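Local coordinates for beta-lactamase-like protein (Koribacter versatilis, PDB 6B9V) that probably hydrolyses diphosphate bonds as a metal-dependent diphosphatase of the PhnP family, cleaving reactive photoproducts of FAD, at residues Lys49-Asp54 against Ala73-His78. Sequence-based numbering, arbitrary orientation.
Sequences KLVLID and AIVYTH. With MN (manganese (II) ion), chain D.
The first torsions of Asp54 and Thr77 turn their polar groups toward each other. In Asp54, CG lies anti to its own carbonyl carbon (chi1 -72°), which brings the carboxylate back to the other segment although CB points away from it. In Thr77, OG1 stands between the backbone N and the carbonyl carbon (chi1 59°), facing that carboxylate. Two bonds then hold the carboxylate on Thr77. Thr77 N donates to Asp54 OD1 at 2.9 Å, on the syn side and somewhat out of plane. Thr77 OG1 donates to the syn lone pair of Asp54 OD2 at 2.7 Å. The same hydroxyl accepts a bond from His78 ND1, 2.9 Å from Thr77 OG1 and in the ring plane. Together with the bond from His78 NE2 to manganese, 2.2 Å, this fixes the ring's rotation. His80, His160 and Asp178 also bind this ion. Asp54 OD2 also bonds His83, a ligand of the second manganese. Asp54 is thus second shell to that ion, while Thr77 is second shell to the first and Asp54 steadies it from behind.

Behind this, strands 49-53 and 73-75 run parallel. Leu52 is gripped through both backbone polar atoms: its N donates to Ala73 O at 2.9 Å, and its O accepts from Val75 N at 2.7 Å. Asp54 N to Val75 O closes the pairing. On the face of Val51, Ile53 and Val75, Val51 CG1 meets Val75 CG2 at 4.0 Å. Just past the strand end Ile53 CG2 touches Thr77 CG2. On the other face Leu52 CD2 lies near Ile74 CG1. Helix 59-66 links the strands as a beta-alpha-beta unit, whose second strand leads into the metal-binding HxHxDH motif of the metallo-beta-lactamase fold.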
loop_
_atom_site.group_PDB
_atom_site.type_symbol
_atom_site.label_atom_id
_atom_site.label_comp_id
_atom_site.label_asym_id
_atom_site.label_seq_id
_atom_site.Cartn_x
_atom_site.Cartn_y
_atom_site.Cartn_z
ATOM N N LYS A 49 14.257 -1.780 21.264
ATOM C CA LYS A 49 14.436 -2.083 19.847
ATOM C C LYS A 49 13.116 -2.553 19.231
ATOM O O LYS A 49 12.236 -3.072 19.935
ATOM C CB LYS A 49 15.513 -3.172 19.643
ATOM C CG LYS A 49 16.874 -2.868 20.236
ATOM C CD LYS A 49 17.539 -1.681 19.554
ATOM C CE LYS A 49 18.934 -1.441 20.121
ATOM N NZ LYS A 49 18.888 -1.274 21.591
ATOM N N LEU A 50 13.006 -2.383 17.914
ATOM C CA LEU A 50 11.843 -2.820 17.148
ATOM C C LEU A 50 12.292 -3.585 15.901
ATOM O O LEU A 50 13.012 -3.050 15.053
ATOM C CB LEU A 50 10.974 -1.614 16.763
ATOM C CG LEU A 50 9.565 -1.808 16.176
ATOM C CD1 LEU A 50 8.788 -0.493 16.253
ATOM C CD2 LEU A 50 9.606 -2.298 14.731
ATOM N N VAL A 51 11.847 -4.834 15.791
ATOM C CA VAL A 51 12.183 -5.683 14.654
ATOM C C VAL A 51 10.913 -5.998 13.885
ATOM O O VAL A 51 9.936 -6.459 14.454
ATOM C CB VAL A 51 12.884 -6.977 15.103
ATOM C CG1 VAL A 51 13.109 -7.912 13.918
ATOM C CG2 VAL A 51 14.226 -6.632 15.789
ATOM N N LEU A 52 10.922 -5.696 12.592
ATOM C CA LEU A 52 9.744 -5.853 11.754
ATOM C C LEU A 52 9.872 -7.104 10.901
ATOM O O LEU A 52 10.920 -7.339 10.302
ATOM C CB LEU A 52 9.565 -4.621 10.859
ATOM C CG LEU A 52 8.451 -4.649 9.823
ATOM C CD1 LEU A 52 7.093 -4.705 10.502
ATOM C CD2 LEU A 52 8.562 -3.420 8.919
ATOM N N ILE A 53 8.811 -7.901 10.835
ATOM C CA ILE A 53 8.826 -9.063 9.962
ATOM C C ILE A 53 7.886 -8.770 8.812
ATOM O O ILE A 53 6.659 -8.711 9.007
ATOM C CB ILE A 53 8.409 -10.375 10.689
ATOM C CG1 ILE A 53 9.358 -10.661 11.858
ATOM C CG2 ILE A 53 8.424 -11.552 9.710
ATOM C CD1 ILE A 53 9.058 -11.968 12.588
ATOM N N ASP A 54 8.503 -8.554 7.643
ATOM C CA ASP A 54 7.851 -8.271 6.344
ATOM C C ASP A 54 7.338 -6.828 6.236
ATOM O O ASP A 54 6.961 -6.208 7.223
ATOM C CB ASP A 54 6.710 -9.271 6.067
ATOM C CG ASP A 54 7.231 -10.671 5.719
ATOM O OD1 ASP A 54 8.424 -10.792 5.368
ATOM O OD2 ASP A 54 6.456 -11.647 5.789
ATOM N N ALA A 73 15.498 -3.177 12.640
ATOM C CA ALA A 73 15.832 -4.191 11.662
ATOM C C ALA A 73 14.552 -4.678 11.001
ATOM O O ALA A 73 13.479 -4.662 11.613
ATOM C CB ALA A 73 16.594 -5.358 12.325
ATOM N N ILE A 74 14.667 -5.085 9.739
ATOM C CA ILE A 74 13.562 -5.706 9.022
ATOM C C ILE A 74 13.974 -7.103 8.579
ATOM O O ILE A 74 15.062 -7.300 8.026
ATOM C CB ILE A 74 13.138 -4.869 7.793
ATOM C CG1 ILE A 74 12.724 -3.463 8.244
ATOM C CG2 ILE A 74 12.016 -5.587 7.006
ATOM C CD1 ILE A 74 12.441 -2.495 7.127
ATOM N N VAL A 75 13.108 -8.071 8.836
ATOM C CA VAL A 75 13.380 -9.464 8.497
ATOM C C VAL A 75 12.296 -9.973 7.542
ATOM O O VAL A 75 11.113 -9.778 7.814
ATOM C CB VAL A 75 13.421 -10.344 9.765
ATOM C CG1 VAL A 75 13.687 -11.801 9.396
ATOM C CG2 VAL A 75 14.506 -9.854 10.713
ATOM N N TYR A 76 12.688 -10.614 6.440
ATOM C CA TYR A 76 11.715 -11.112 5.466
ATOM C C TYR A 76 11.485 -12.624 5.511
ATOM O O TYR A 76 12.442 -13.402 5.593
ATOM C CB TYR A 76 12.146 -10.725 4.045
ATOM C CG TYR A 76 11.920 -9.251 3.773
ATOM C CD1 TYR A 76 12.933 -8.325 3.988
ATOM C CD2 TYR A 76 10.690 -8.791 3.331
ATOM C CE1 TYR A 76 12.730 -6.963 3.755
ATOM C CE2 TYR A 76 10.469 -7.442 3.104
ATOM C CZ TYR A 76 11.504 -6.530 3.302
ATOM O OH TYR A 76 11.297 -5.177 3.080
ATOM N N THR A 77 10.216 -13.029 5.413
ATOM C CA THR A 77 9.887 -14.451 5.238
ATOM C C THR A 77 10.110 -14.910 3.781
ATOM O O THR A 77 10.671 -15.990 3.537
ATOM C CB THR A 77 8.421 -14.750 5.643
ATOM O OG1 THR A 77 7.534 -13.960 4.842
ATOM C CG2 THR A 77 8.190 -14.450 7.122
ATOM N N HIS A 78 9.673 -14.085 2.819
ATOM C CA HIS A 78 9.809 -14.394 1.396
ATOM C C HIS A 78 9.417 -13.180 0.562
ATOM O O HIS A 78 9.070 -12.132 1.113
ATOM C CB HIS A 78 8.966 -15.625 0.973
ATOM C CG HIS A 78 7.480 -15.438 1.074
ATOM N ND1 HIS A 78 6.852 -15.004 2.229
ATOM C CD2 HIS A 78 6.478 -15.692 0.192
ATOM C CE1 HIS A 78 5.549 -14.978 2.043
ATOM N NE2 HIS A 78 5.291 -15.387 0.813
HETATM MN MN MN D . 3.457 -16.073 -0.287
#